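Local structure of glutamate ABC superfamily ATP binding cassette transporter, binding protein (Enterococcus faecium DO, 5EYF) at residues R26-M31 with V101-G106; A138-Q143 with T194-P199; E158-L163 with D169-D174; I177-A182 with Y188-G193. The protein binds L-glutamate between its two lobes and probably delivers it to an ABC transporter for uptake into the cell. All coordinates share one frame; numbering follows the deposited sequence. Where two conformers were deposited one is given.

Contact 1 of 4, residues R26-M31 with V101-G106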
loop_
_atom_site.group_PDB
_atom_site.type_symbol
_atom_site.label_atom_id
_atom_site.label_comp_id
_atom_site.label_asym_id
_atom_site.label_seq_id
_atom_site.Cartn_x
_atom_site.Cartn_y
_atom_site.Cartn_z
ATOM N N ARG B 26 -13.064 -15.308 -4.964
ATOM C CA ARG B 26 -12.120 -16.362 -4.597
ATOM C C ARG B 26 -10.878 -15.756 -3.957
ATOM O O ARG B 26 -10.360 -14.741 -4.427
ATOM C CB ARG B 26 -11.708 -17.198 -5.810
ATOM C CG ARG B 26 -11.011 -18.508 -5.421
ATOM C CD ARG B 26 -10.573 -19.361 -6.623
ATOM N NE ARG B 26 -9.257 -18.953 -7.109
ATOM C CZ ARG B 26 -8.102 -19.449 -6.671
ATOM N NH1 ARG B 26 -6.958 -18.990 -7.157
ATOM N NH2 ARG B 26 -8.084 -20.398 -5.748
ATOM N N LEU B 27 -10.406 -16.411 -2.893
ATOM C CA LEU B 27 -9.254 -16.049 -2.045
ATOM C C LEU B 27 -9.641 -15.110 -0.909
ATOM O O LEU B 27 -8.861 -14.960 0.048
ATOM C CB LEU B 27 -8.068 -15.453 -2.820
ATOM C CG LEU B 27 -7.567 -16.298 -4.000
ATOM C CD1 LEU B 27 -6.368 -15.619 -4.684
ATOM C CD2 LEU B 27 -7.212 -17.683 -3.489
ATOM N N PHE B 28 -10.812 -14.464 -0.993
ATOM C CA PHE B 28 -11.222 -13.520 0.048
ATOM C C PHE B 28 -12.525 -13.912 0.726
ATOM O O PHE B 28 -12.556 -14.031 1.954
ATOM C CB PHE B 28 -11.315 -12.097 -0.513
ATOM C CG PHE B 28 -9.983 -11.512 -0.811
ATOM C CD1 PHE B 28 -9.233 -10.922 0.206
ATOM C CD2 PHE B 28 -9.445 -11.614 -2.081
ATOM C CE1 PHE B 28 -7.973 -10.388 -0.068
ATOM C CE2 PHE B 28 -8.190 -11.087 -2.359
ATOM C CZ PHE B 28 -7.459 -10.469 -1.331
ATOM N N GLY B 29 -13.602 -14.099 -0.033
ATOM C CA GLY B 29 -14.861 -14.544 0.523
ATOM C C GLY B 29 -15.616 -15.190 -0.598
ATOM O O GLY B 29 -16.123 -14.494 -1.478
HETATM N N MSE B 30 -15.725 -16.508 -0.537
HETATM C CA MSE B 30 -16.328 -17.292 -1.597
HETATM C C MSE B 30 -17.184 -18.379 -0.988
HETATM O O MSE B 30 -16.688 -19.152 -0.185
HETATM C CB MSE B 30 -15.239 -17.914 -2.452
HETATM C CG MSE B 30 -15.666 -19.152 -3.170
HETATM SE SE MSE B 30 -15.508 -18.772 -5.026
HETATM C CE MSE B 30 -17.025 -17.596 -5.217
HETATM N N MSE B 31 -18.458 -18.458 -1.368
HETATM C CA MSE B 31 -19.305 -19.528 -0.854
HETATM C C MSE B 31 -18.894 -20.857 -1.461
HETATM O O MSE B 31 -18.849 -21.001 -2.682
HETATM C CB MSE B 31 -20.768 -19.252 -1.148
HETATM C CG MSE B 31 -21.646 -20.463 -0.833
HETATM SE SE MSE B 31 -21.654 -20.974 1.060
HETATM C CE MSE B 31 -22.589 -19.449 1.775
ATOM N N VAL B 101 -5.230 -0.990 8.220
ATOM C CA VAL B 101 -5.112 -1.727 6.960
ATOM C C VAL B 101 -4.703 -3.165 7.242
ATOM O O VAL B 101 -3.796 -3.427 8.036
ATOM C CB VAL B 101 -4.093 -1.030 6.050
ATOM C CG1 VAL B 101 -3.744 -1.866 4.777
ATOM C CG2 VAL B 101 -4.620 0.349 5.625
ATOM N N TYR B 102 -5.377 -4.121 6.597
ATOM C CA TYR B 102 -4.985 -5.520 6.778
ATOM C C TYR B 102 -4.561 -6.226 5.477
ATOM O O TYR B 102 -4.154 -7.401 5.530
ATOM C CB TYR B 102 -6.124 -6.320 7.491
ATOM C CG TYR B 102 -7.320 -6.551 6.599
ATOM C CD1 TYR B 102 -7.453 -7.753 5.896
ATOM C CD2 TYR B 102 -8.293 -5.551 6.403
ATOM C CE1 TYR B 102 -8.506 -7.962 5.033
ATOM C CE2 TYR B 102 -9.369 -5.764 5.531
ATOM C CZ TYR B 102 -9.442 -6.948 4.834
ATOM O OH TYR B 102 -10.465 -7.142 3.920
ATOM N N PHE B 103 -4.640 -5.560 4.315
ATOM C CA PHE B 103 -4.176 -6.122 3.051
ATOM C C PHE B 103 -3.848 -4.953 2.124
ATOM O O PHE B 103 -4.588 -3.973 2.088
ATOM C CB PHE B 103 -5.247 -7.033 2.399
ATOM C CG PHE B 103 -4.735 -7.828 1.214
ATOM C CD1 PHE B 103 -4.186 -9.090 1.387
ATOM C CD2 PHE B 103 -4.766 -7.288 -0.078
ATOM C CE1 PHE B 103 -3.681 -9.815 0.309
ATOM C CE2 PHE B 103 -4.290 -8.024 -1.168
ATOM C CZ PHE B 103 -3.737 -9.283 -0.977
ATOM N N ASP B 104 -2.785 -5.097 1.338
ATOM C CA ASP B 104 -2.291 -4.036 0.466
ATOM C C ASP B 104 -2.455 -4.432 -1.009
ATOM O O ASP B 104 -1.558 -5.023 -1.601
ATOM C CB ASP B 104 -0.819 -3.795 0.842
ATOM C CG ASP B 104 -0.293 -2.472 0.381
ATOM O OD1 ASP B 104 -1.075 -1.707 -0.203
ATOM O OD2 ASP B 104 0.914 -2.197 0.646
ATOM N N ALA B 105 -3.612 -4.119 -1.593
ATOM C CA ALA B 105 -3.886 -4.462 -2.987
ATOM C C ALA B 105 -3.578 -3.274 -3.902
ATOM O O ALA B 105 -3.110 -2.220 -3.466
ATOM C CB ALA B 105 -5.338 -4.954 -3.149
ATOM N N GLY B 106 -3.860 -3.441 -5.190
ATOM C CA GLY B 106 -3.754 -2.338 -6.136
ATOM C C GLY B 106 -4.485 -2.702 -7.398
ATOM O O GLY B 106 -4.525 -3.868 -7.771
#
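F28 points the rim of its ring at the flat side of F103, a T-shaped (edge-to-face) pair with ring centroids 5.2 Å apart and planes at 87°. The meeting is narrow: F28 CZ carries all of it, standing 3.9 Å from F103 CZ and 4.0 Å from F103 CE2. F28 CZ therefore lies over one face of F103 but displaced toward the rim, not above the ring centre. Seen from F28, the same F103 CZ lies near the plane of the ring, beyond its edge. The aryl C-H at the end of F28 is thus directed at the pi cloud of F103. The two side chains cross at about a right angle and the backbones stay well apart, the CA atoms of F28 and F103 being 10.6 Å from each other. F103 reaches in with CG anti to its backbone N (chi1 -170°), while A105 CB, two residues further along the same strand, sits at the edge of the F103 ring. In the first segment F28 and G29 form a classic beta bulge against strand 24-25. Both rings are buried, and F236 meets each of them. The F28 side chain also touches T85, a residue that binds L-glutamate, which places the F28 end of the cluster next to the ligand site. In the fold, the pair joins the loop leading into strand 29-32 to the start of strand 103-112, with A176 of helix 175-182 touching both rings and Y200 of strand 198-205 and Y232 of helix 227-235 packing against F103.

Contact 2 of 4, residues A138-Q143 with T194-P199. With MG (magnesium ion), chain D.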
loop_
_atom_site.group_PDB
_atom_site.type_symbol
_atom_site.label_atom_id
_atom_site.label_comp_id
_atom_site.label_asym_id
_atom_site.label_seq_id
_atom_site.Cartn_x
_atom_site.Cartn_y
_atom_site.Cartn_z
ATOM N N ALA B 138 -14.186 1.170 -11.792
ATOM C CA ALA B 138 -14.604 1.871 -13.005
ATOM C C ALA B 138 -14.225 3.336 -12.911
ATOM O O ALA B 138 -13.641 3.901 -13.847
ATOM C CB ALA B 138 -16.108 1.707 -13.252
ATOM N N ALA B 139 -14.433 3.933 -11.743
ATOM C CA ALA B 139 -14.027 5.320 -11.550
ATOM C C ALA B 139 -12.515 5.485 -11.678
ATOM O O ALA B 139 -12.052 6.449 -12.292
ATOM C CB ALA B 139 -14.528 5.837 -10.199
ATOM N N ASN B 140 -11.725 4.560 -11.117
ATOM C CA ASN B 140 -10.273 4.680 -11.247
ATOM C C ASN B 140 -9.823 4.560 -12.697
ATOM O O ASN B 140 -8.832 5.193 -13.099
ATOM C CB ASN B 140 -9.556 3.625 -10.406
ATOM C CG ASN B 140 -9.602 3.918 -8.902
ATOM O OD1 ASN B 140 -9.835 5.057 -8.484
ATOM N ND2 ASN B 140 -9.385 2.871 -8.085
ATOM N N ILE B 141 -10.495 3.725 -13.492
ATOM C CA ILE B 141 -10.135 3.656 -14.905
ATOM C C ILE B 141 -10.401 4.986 -15.578
ATOM O O ILE B 141 -9.592 5.466 -16.382
ATOM C CB ILE B 141 -10.886 2.533 -15.637
ATOM C CG1 ILE B 141 -10.219 1.204 -15.391
ATOM C CG2 ILE B 141 -10.803 2.795 -17.141
ATOM C CD1 ILE B 141 -8.887 1.060 -16.069
ATOM N N ARG B 142 -11.554 5.592 -15.293
ATOM C CA ARG B 142 -11.877 6.837 -15.969
ATOM C C ARG B 142 -10.844 7.910 -15.662
ATOM O O ARG B 142 -10.683 8.852 -16.437
ATOM C CB ARG B 142 -13.294 7.282 -15.589
ATOM C CG ARG B 142 -14.347 6.269 -16.045
ATOM C CD ARG B 142 -15.799 6.710 -15.859
ATOM N NE ARG B 142 -16.723 5.809 -16.562
ATOM C CZ ARG B 142 -17.470 4.879 -15.969
ATOM N NH1 ARG B 142 -17.418 4.738 -14.651
ATOM N NH2 ARG B 142 -18.276 4.098 -16.687
ATOM N N GLN B 143 -10.108 7.766 -14.570
ATOM C CA GLN B 143 -9.024 8.683 -14.267
ATOM C C GLN B 143 -7.710 8.282 -14.929
ATOM O O GLN B 143 -7.056 9.107 -15.581
ATOM C CB GLN B 143 -8.843 8.767 -12.756
ATOM C CG GLN B 143 -7.623 9.563 -12.334
ATOM C CD GLN B 143 -7.581 9.766 -10.843
ATOM O OE1 GLN B 143 -8.615 9.775 -10.192
ATOM N NE2 GLN B 143 -6.387 9.914 -10.291
ATOM N N THR B 194 0.421 -2.665 -11.046
ATOM C CA THR B 194 -0.742 -1.992 -10.471
ATOM C C THR B 194 -0.663 -0.503 -10.756
ATOM O O THR B 194 0.428 0.065 -10.851
ATOM C CB THR B 194 -0.882 -2.222 -8.932
ATOM O OG1 THR B 194 0.283 -1.763 -8.249
ATOM C CG2 THR B 194 -1.139 -3.705 -8.607
ATOM N N PHE B 195 -1.819 0.145 -10.879
ATOM C CA PHE B 195 -1.819 1.581 -11.130
ATOM C C PHE B 195 -2.597 2.356 -10.072
ATOM O O PHE B 195 -2.774 3.575 -10.211
ATOM C CB PHE B 195 -2.326 1.907 -12.556
ATOM C CG PHE B 195 -3.683 1.332 -12.900
ATOM C CD1 PHE B 195 -4.844 2.064 -12.669
ATOM C CD2 PHE B 195 -3.790 0.063 -13.455
ATOM C CE1 PHE B 195 -6.115 1.514 -12.998
ATOM C CE2 PHE B 195 -5.033 -0.483 -13.788
ATOM C CZ PHE B 195 -6.190 0.232 -13.553
ATOM N N THR B 196 -3.040 1.685 -9.008
ATOM C CA THR B 196 -3.508 2.361 -7.810
ATOM C C THR B 196 -2.969 1.627 -6.594
ATOM O O THR B 196 -2.474 0.497 -6.691
ATOM C CB THR B 196 -5.028 2.382 -7.685
ATOM O OG1 THR B 196 -5.486 1.056 -7.388
ATOM C CG2 THR B 196 -5.704 2.902 -8.963
ATOM N N ASN B 197 -3.109 2.253 -5.426
ATOM C CA ASN B 197 -2.995 1.522 -4.169
ATOM C C ASN B 197 -4.392 1.286 -3.620
ATOM O O ASN B 197 -5.215 2.200 -3.618
ATOM C CB ASN B 197 -2.150 2.306 -3.170
ATOM C CG ASN B 197 -0.740 2.448 -3.642
ATOM O OD1 ASN B 197 -0.189 1.529 -4.259
ATOM N ND2 ASN B 197 -0.151 3.598 -3.392
ATOM N N GLU B 198 -4.666 0.060 -3.170
ATOM C CA GLU B 198 -5.983 -0.307 -2.636
ATOM C C GLU B 198 -5.770 -0.952 -1.281
ATOM O O GLU B 198 -5.805 -2.180 -1.161
ATOM C CB GLU B 198 -6.728 -1.264 -3.575
ATOM C CG GLU B 198 -6.936 -0.747 -5.010
ATOM C CD GLU B 198 -7.935 0.381 -5.140
ATOM O OE1 GLU B 198 -8.907 0.461 -4.381
ATOM O OE2 GLU B 198 -7.770 1.220 -6.047
ATOM N N PRO B 199 -5.525 -0.156 -0.241
ATOM C CA PRO B 199 -5.378 -0.733 1.113
ATOM C C PRO B 199 -6.735 -1.145 1.671
ATOM O O PRO B 199 -7.653 -0.323 1.753
ATOM C CB PRO B 199 -4.769 0.412 1.928
ATOM C CG PRO B 199 -5.213 1.653 1.183
ATOM C CD PRO B 199 -5.287 1.302 -0.265
HETATM MG MG MG D . 0.774 -0.308 -3.983
HETATM O O HOH W 1 -0.357 -1.007 -5.594
HETATM O O HOH W 2 -0.701 -0.915 -2.705
HETATM O O HOH W 3 2.381 0.028 -5.266
HETATM O O HOH W 4 1.916 0.606 -2.472
#
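With chi1 at -74°, N140 holds CG beside its backbone N and sends its amide from helix 136-144 toward T196 and E198. E198 comes from the opposite direction, its chain bent at chi2 (-71°) so that the carboxylate turns back to the helix. N140 ND2 then lies 3.1 Å from E198 OE2, with amide and carboxylate planes 50° apart; the firm partner of this amide is Q107, whose OE1 accepts a hydrogen bond from it. T196 OG1 donates to the anti lone pair of E198 OE2 at 2.7 Å, and T87 bonds E198 OE1, so both carboxylate oxygens are held where E198 touches the bound glutamate. T196 CG2 fills the flank of the amide, 3.8 Å from N140 ND2. At the next residue, I141 CD1 meets F195 CZ at 3.8 Å, coming obliquely to the ring. Beyond this, N197 OD1 binds a magnesium ion at 2.1 Å, shared with N197 of the second subunit; a metal-bound water also bridges T194 OG1 and T196 O. The contact thus links the helix to the segment entering strand 198-205, with Q107 of neighbouring strand 103-112 bonded to both sides and T172 of strand 170-172 packed against I141 and F195.

Contact 3 of 4, residues E158-L163 with D169-D174. With GLU (glutamic acid), chain E.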
loop_
_atom_site.group_PDB
_atom_site.type_symbol
_atom_site.label_atom_id
_atom_site.label_comp_id
_atom_site.label_asym_id
_atom_site.label_seq_id
_atom_site.Cartn_x
_atom_site.Cartn_y
_atom_site.Cartn_z
ATOM N N GLU B 158 -19.726 -12.059 -14.411
ATOM C CA GLU B 158 -20.229 -11.493 -15.662
ATOM C C GLU B 158 -19.129 -10.738 -16.392
ATOM O O GLU B 158 -19.006 -10.820 -17.623
ATOM C CB GLU B 158 -21.386 -10.544 -15.364
ATOM C CG GLU B 158 -22.733 -10.956 -15.823
ATOM C CD GLU B 158 -23.476 -9.789 -16.447
ATOM O OE1 GLU B 158 -23.537 -8.709 -15.813
ATOM O OE2 GLU B 158 -23.962 -9.941 -17.588
ATOM N N ALA B 159 -18.324 -9.978 -15.637
ATOM C CA ALA B 159 -17.211 -9.256 -16.231
ATOM C C ALA B 159 -16.223 -10.214 -16.868
ATOM O O ALA B 159 -15.705 -9.953 -17.957
ATOM C CB ALA B 159 -16.519 -8.407 -15.152
ATOM N N PHE B 160 -15.957 -11.345 -16.216
ATOM C CA PHE B 160 -14.991 -12.280 -16.782
ATOM C C PHE B 160 -15.540 -13.023 -18.003
ATOM O O PHE B 160 -14.805 -13.244 -18.971
ATOM C CB PHE B 160 -14.515 -13.259 -15.713
ATOM C CG PHE B 160 -13.493 -14.206 -16.214
ATOM C CD1 PHE B 160 -12.314 -13.717 -16.761
ATOM C CD2 PHE B 160 -13.702 -15.578 -16.175
ATOM C CE1 PHE B 160 -11.356 -14.556 -17.248
ATOM C CE2 PHE B 160 -12.731 -16.434 -16.660
ATOM C CZ PHE B 160 -11.562 -15.920 -17.198
ATOM N N THR B 161 -16.817 -13.434 -17.991
ATOM C CA THR B 161 -17.314 -14.054 -19.216
ATOM C C THR B 161 -17.361 -13.047 -20.362
ATOM O O THR B 161 -17.120 -13.423 -21.510
ATOM C CB THR B 161 -18.678 -14.724 -19.001
ATOM O OG1 THR B 161 -19.608 -13.784 -18.462
ATOM C CG2 THR B 161 -18.550 -15.924 -18.046
ATOM N N ALA B 162 -17.611 -11.763 -20.071
ATOM C CA ALA B 162 -17.553 -10.755 -21.121
ATOM C C ALA B 162 -16.141 -10.644 -21.679
ATOM O O ALA B 162 -15.956 -10.501 -22.894
ATOM C CB ALA B 162 -18.039 -9.405 -20.605
ATOM N N LEU B 163 -15.131 -10.744 -20.812
ATOM C CA LEU B 163 -13.753 -10.758 -21.298
ATOM C C LEU B 163 -13.513 -11.983 -22.172
ATOM O O LEU B 163 -12.922 -11.884 -23.259
ATOM C CB LEU B 163 -12.771 -10.737 -20.115
ATOM C CG LEU B 163 -11.303 -10.701 -20.532
ATOM C CD1 LEU B 163 -10.957 -9.374 -21.211
ATOM C CD2 LEU B 163 -10.389 -10.904 -19.308
ATOM N N ASP B 169 -11.801 -5.656 -23.995
ATOM C CA ASP B 169 -10.411 -5.950 -24.285
ATOM C C ASP B 169 -9.604 -6.240 -23.029
ATOM O O ASP B 169 -8.547 -6.875 -23.122
ATOM C CB ASP B 169 -9.761 -4.769 -25.028
ATOM C CG ASP B 169 -10.476 -4.405 -26.323
ATOM O OD1 ASP B 169 -10.337 -5.142 -27.321
ATOM O OD2 ASP B 169 -11.173 -3.370 -26.354
ATOM N N ALA B 170 -10.084 -5.793 -21.867
ATOM C CA ALA B 170 -9.381 -5.969 -20.605
ATOM C C ALA B 170 -10.399 -5.917 -19.485
ATOM O O ALA B 170 -11.435 -5.265 -19.615
ATOM C CB ALA B 170 -8.305 -4.880 -20.379
HETATM N N MSE B 171 -10.128 -6.664 -18.417
HETATM C CA MSE B 171 -10.939 -6.589 -17.214
HETATM C C MSE B 171 -10.111 -5.928 -16.124
HETATM O O MSE B 171 -8.913 -6.174 -16.038
HETATM C CB MSE B 171 -11.416 -7.981 -16.782
HETATM C CG MSE B 171 -12.070 -8.002 -15.424
HETATM SE SE MSE B 171 -12.693 -9.800 -15.070
HETATM C CE MSE B 171 -13.375 -9.410 -13.248
ATOM N N THR B 172 -10.751 -5.112 -15.296
ATOM C CA THR B 172 -10.043 -4.444 -14.210
ATOM C C THR B 172 -10.762 -4.596 -12.877
ATOM O O THR B 172 -11.998 -4.560 -12.805
ATOM C CB THR B 172 -9.816 -2.955 -14.560
ATOM O OG1 THR B 172 -8.882 -2.407 -13.622
ATOM C CG2 THR B 172 -11.093 -2.131 -14.529
ATOM N N THR B 173 -9.960 -4.831 -11.833
ATOM C CA THR B 173 -10.351 -4.755 -10.430
ATOM C C THR B 173 -9.045 -4.981 -9.681
ATOM O O THR B 173 -7.970 -4.816 -10.277
ATOM C CB THR B 173 -11.471 -5.752 -10.040
ATOM O OG1 THR B 173 -11.784 -5.612 -8.640
ATOM C CG2 THR B 173 -11.085 -7.211 -10.293
ATOM N N ASP B 174 -9.100 -5.298 -8.396
ATOM C CA ASP B 174 -7.869 -5.366 -7.628
ATOM C C ASP B 174 -7.030 -6.548 -8.092
ATOM O O ASP B 174 -7.560 -7.616 -8.412
ATOM C CB ASP B 174 -8.162 -5.521 -6.140
ATOM C CG ASP B 174 -8.900 -4.333 -5.525
ATOM O OD1 ASP B 174 -8.945 -3.251 -6.159
ATOM O OD2 ASP B 174 -9.459 -4.507 -4.386
HETATM N N GLU E . -11.098 -2.817 -3.295
HETATM C CA GLU E . -11.907 -2.092 -4.287
HETATM C C GLU E . -13.031 -1.329 -3.600
HETATM O O GLU E . -13.191 -1.393 -2.374
HETATM C CB GLU E . -12.477 -3.040 -5.361
HETATM C CG GLU E . -13.110 -4.322 -4.820
HETATM C CD GLU E . -14.463 -4.123 -4.142
HETATM O OE1 GLU E . -14.778 -4.926 -3.258
HETATM O OE2 GLU E . -15.252 -3.233 -4.537
HETATM O OXT GLU E . -13.802 -0.604 -4.260
#
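The F160 ring presents its edge, not a face, to M171, whose selenium lies near the ring plane; the ring also makes an edge-to-face pair with Y188 of strand 188-191. M171 is a selenomethionine, and its SE lies 3.8 Å from F160 N in the helix backbone and 4.0 Å from F160 CB. M171 CG is anti to the backbone N (chi1 171°) and the rest of the chain is extended, which carries SE and CE from the strand to the helix. There its methyl CE meets A159 CB at 3.8 Å. L163, one turn on from A159, crosses M171 at about a right angle and covers the base of its side chain, L163 CD2 lying 4.0 Å from M171 CB. The other branch rests on the strand backbone, L163 CD1 being 3.7 Å from A170 N. The side-chain contacts are apolar, and no hydrogen bond crosses between the segments. At the far end of the second segment, after the chain turns a corner at T173, D174 OD2 accepts a hydrogen bond of 2.6 Å from the amino group of the bound glutamate and another from Y200 OH. Helix 158-163 runs nearly antiparallel to strand 170-172, at 164° and 8.3 Å between axes, and is packed on a sheet in which 170-172 lies between strands 128-132 and 103-112, with I181 of helix 175-182 touching both F160 and M171.

Contact 4 of 4, residues I177-A182 with Y188-G193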
loop_
_atom_site.group_PDB
_atom_site.type_symbol
_atom_site.label_atom_id
_atom_site.label_comp_id
_atom_site.label_asym_id
_atom_site.label_seq_id
_atom_site.Cartn_x
_atom_site.Cartn_y
_atom_site.Cartn_z
ATOM N N ILE B 177 -7.777 -9.910 -6.531
ATOM C CA ILE B 177 -9.025 -10.492 -7.001
ATOM C C ILE B 177 -8.833 -11.099 -8.379
ATOM O O ILE B 177 -9.292 -12.218 -8.642
ATOM C CB ILE B 177 -10.135 -9.434 -6.999
ATOM C CG1 ILE B 177 -10.355 -8.932 -5.558
ATOM C CG2 ILE B 177 -11.421 -10.002 -7.634
ATOM C CD1 ILE B 177 -11.298 -7.755 -5.433
ATOM N N LEU B 178 -8.120 -10.388 -9.263
ATOM C CA LEU B 178 -7.854 -10.905 -10.603
ATOM C C LEU B 178 -7.027 -12.172 -10.539
ATOM O O LEU B 178 -7.201 -13.068 -11.369
ATOM C CB LEU B 178 -7.124 -9.862 -11.439
ATOM C CG LEU B 178 -7.973 -8.674 -11.854
ATOM C CD1 LEU B 178 -7.107 -7.658 -12.581
ATOM C CD2 LEU B 178 -9.122 -9.120 -12.718
ATOM N N LEU B 179 -6.102 -12.254 -9.578
ATOM C CA LEU B 179 -5.377 -13.503 -9.368
ATOM C C LEU B 179 -6.329 -14.652 -9.085
ATOM O O LEU B 179 -6.132 -15.758 -9.591
ATOM C CB LEU B 179 -4.377 -13.357 -8.224
ATOM C CG LEU B 179 -3.019 -12.737 -8.566
ATOM C CD1 LEU B 179 -2.146 -12.723 -7.330
ATOM C CD2 LEU B 179 -2.337 -13.481 -9.697
ATOM N N GLY B 180 -7.346 -14.419 -8.245
ATOM C CA GLY B 180 -8.336 -15.451 -7.982
ATOM C C GLY B 180 -9.022 -15.923 -9.242
ATOM O O GLY B 180 -9.474 -17.073 -9.322
ATOM N N ILE B 181 -9.078 -15.061 -10.249
ATOM C CA ILE B 181 -9.656 -15.408 -11.540
ATOM C C ILE B 181 -8.617 -16.015 -12.479
ATOM O O ILE B 181 -8.921 -16.939 -13.232
ATOM C CB ILE B 181 -10.316 -14.158 -12.153
ATOM C CG1 ILE B 181 -11.380 -13.597 -11.211
ATOM C CG2 ILE B 181 -10.888 -14.491 -13.534
ATOM C CD1 ILE B 181 -11.780 -12.167 -11.516
ATOM N N ALA B 182 -7.381 -15.514 -12.475
ATOM C CA ALA B 182 -6.389 -16.017 -13.424
ATOM C C ALA B 182 -5.914 -17.416 -13.055
ATOM O O ALA B 182 -5.550 -18.199 -13.943
ATOM C CB ALA B 182 -5.191 -15.074 -13.508
ATOM N N TYR B 188 -5.501 -16.369 -19.571
ATOM C CA TYR B 188 -5.544 -14.961 -19.196
ATOM C C TYR B 188 -4.445 -14.665 -18.187
ATOM O O TYR B 188 -4.053 -15.537 -17.411
ATOM C CB TYR B 188 -6.910 -14.601 -18.617
ATOM C CG TYR B 188 -7.973 -14.853 -19.642
ATOM C CD1 TYR B 188 -8.376 -13.841 -20.496
ATOM C CD2 TYR B 188 -8.535 -16.112 -19.799
ATOM C CE1 TYR B 188 -9.312 -14.059 -21.457
ATOM C CE2 TYR B 188 -9.460 -16.341 -20.767
ATOM C CZ TYR B 188 -9.843 -15.307 -21.595
ATOM O OH TYR B 188 -10.776 -15.530 -22.561
ATOM N N GLU B 189 -3.949 -13.427 -18.206
ATOM C CA GLU B 189 -2.874 -13.052 -17.294
ATOM C C GLU B 189 -3.043 -11.601 -16.870
ATOM O O GLU B 189 -3.641 -10.778 -17.583
ATOM C CB GLU B 189 -1.483 -13.266 -17.926
ATOM C CG GLU B 189 -1.172 -12.392 -19.136
ATOM C CD GLU B 189 0.166 -12.743 -19.789
ATOM O OE1 GLU B 189 0.925 -13.524 -19.186
ATOM O OE2 GLU B 189 0.458 -12.253 -20.905
ATOM N N LEU B 190 -2.481 -11.287 -15.703
ATOM C CA LEU B 190 -2.336 -9.891 -15.292
ATOM C C LEU B 190 -1.203 -9.246 -16.082
ATOM O O LEU B 190 -0.187 -9.888 -16.374
ATOM C CB LEU B 190 -2.055 -9.768 -13.779
ATOM C CG LEU B 190 -3.209 -9.909 -12.776
ATOM C CD1 LEU B 190 -3.691 -11.362 -12.739
ATOM C CD2 LEU B 190 -2.794 -9.476 -11.386
ATOM N N VAL B 191 -1.398 -7.991 -16.478
ATOM C CA VAL B 191 -0.380 -7.264 -17.230
ATOM C C VAL B 191 -0.257 -5.869 -16.654
ATOM O O VAL B 191 -1.261 -5.240 -16.286
ATOM C CB VAL B 191 -0.685 -7.173 -18.749
ATOM C CG1 VAL B 191 -0.716 -8.553 -19.389
ATOM C CG2 VAL B 191 -1.996 -6.435 -19.029
ATOM N N GLY B 192 0.980 -5.381 -16.608
ATOM C CA GLY B 192 1.260 -4.002 -16.270
ATOM C C GLY B 192 1.323 -3.676 -14.797
ATOM O O GLY B 192 1.290 -2.488 -14.448
ATOM N N GLY B 193 1.407 -4.670 -13.912
ATOM C CA GLY B 193 1.547 -4.262 -12.507
ATOM C C GLY B 193 0.268 -3.636 -11.961
ATOM O O GLY B 193 -0.848 -4.007 -12.360
#
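L190 supplies nearly all the apolar contact here, and it does so mainly through its CD1 methyl. L190 CD1 lies among three residues of the helix, 3.9 Å from L179 CD2, 4.0 Å from L178 CB and 4.1 Å from A182 CB. L178 offers the root of its side chain to the strand, whereas L179 leaves the helix at its flank and brings in its CD2 branch, the two leucines L179 and L190 crossing at about a right angle. In L190, chi1 of -78° puts CG beside the backbone N and chi2 of 70° then turns the CD1 branch to the helix. Contact with backbone is confined to A182; A182 CB lies 4.1 Å from Y188 O, and the CA atoms of A182 and Y188 are 5.9 Å apart. Y188 starts toward the helix but its ring turns off to L163 and Q164 of helix 156-164. No hydrogen bond joins the two segments. Helix 177-182 and strand 188-191 run nearly antiparallel, with axes 8.4 Å apart at 155°; strand 188-191 pairs with strand 103-112, from which L110 packs under L178 and A182, while helix 156-164 flanks the unit through Y156, which touches I177.

From the N terminus, contact 1 closes first, bringing the loop before strand 29-32 to the start of strand 103-112 across 69 intervening residues. Contact 2 then opens at helix 136-144 and closes at 194-199, and inside its loop contacts 3 and 4 follow in series, each a short helix–strand return; none cross. All four reach one mixed sheet, through strands 103-112, 170-172, 188-191 and 198-205. A105 O probably accepts a hydrogen bond from E198 N, joining contacts 1 and 2, and R26 NE probably bonds G180 O, joining 1 and 4. T173 CG2 packs on L178 CD2 between contacts 3 and 4. Contacts 1, 2 and 4 all have residues next to the second subunit.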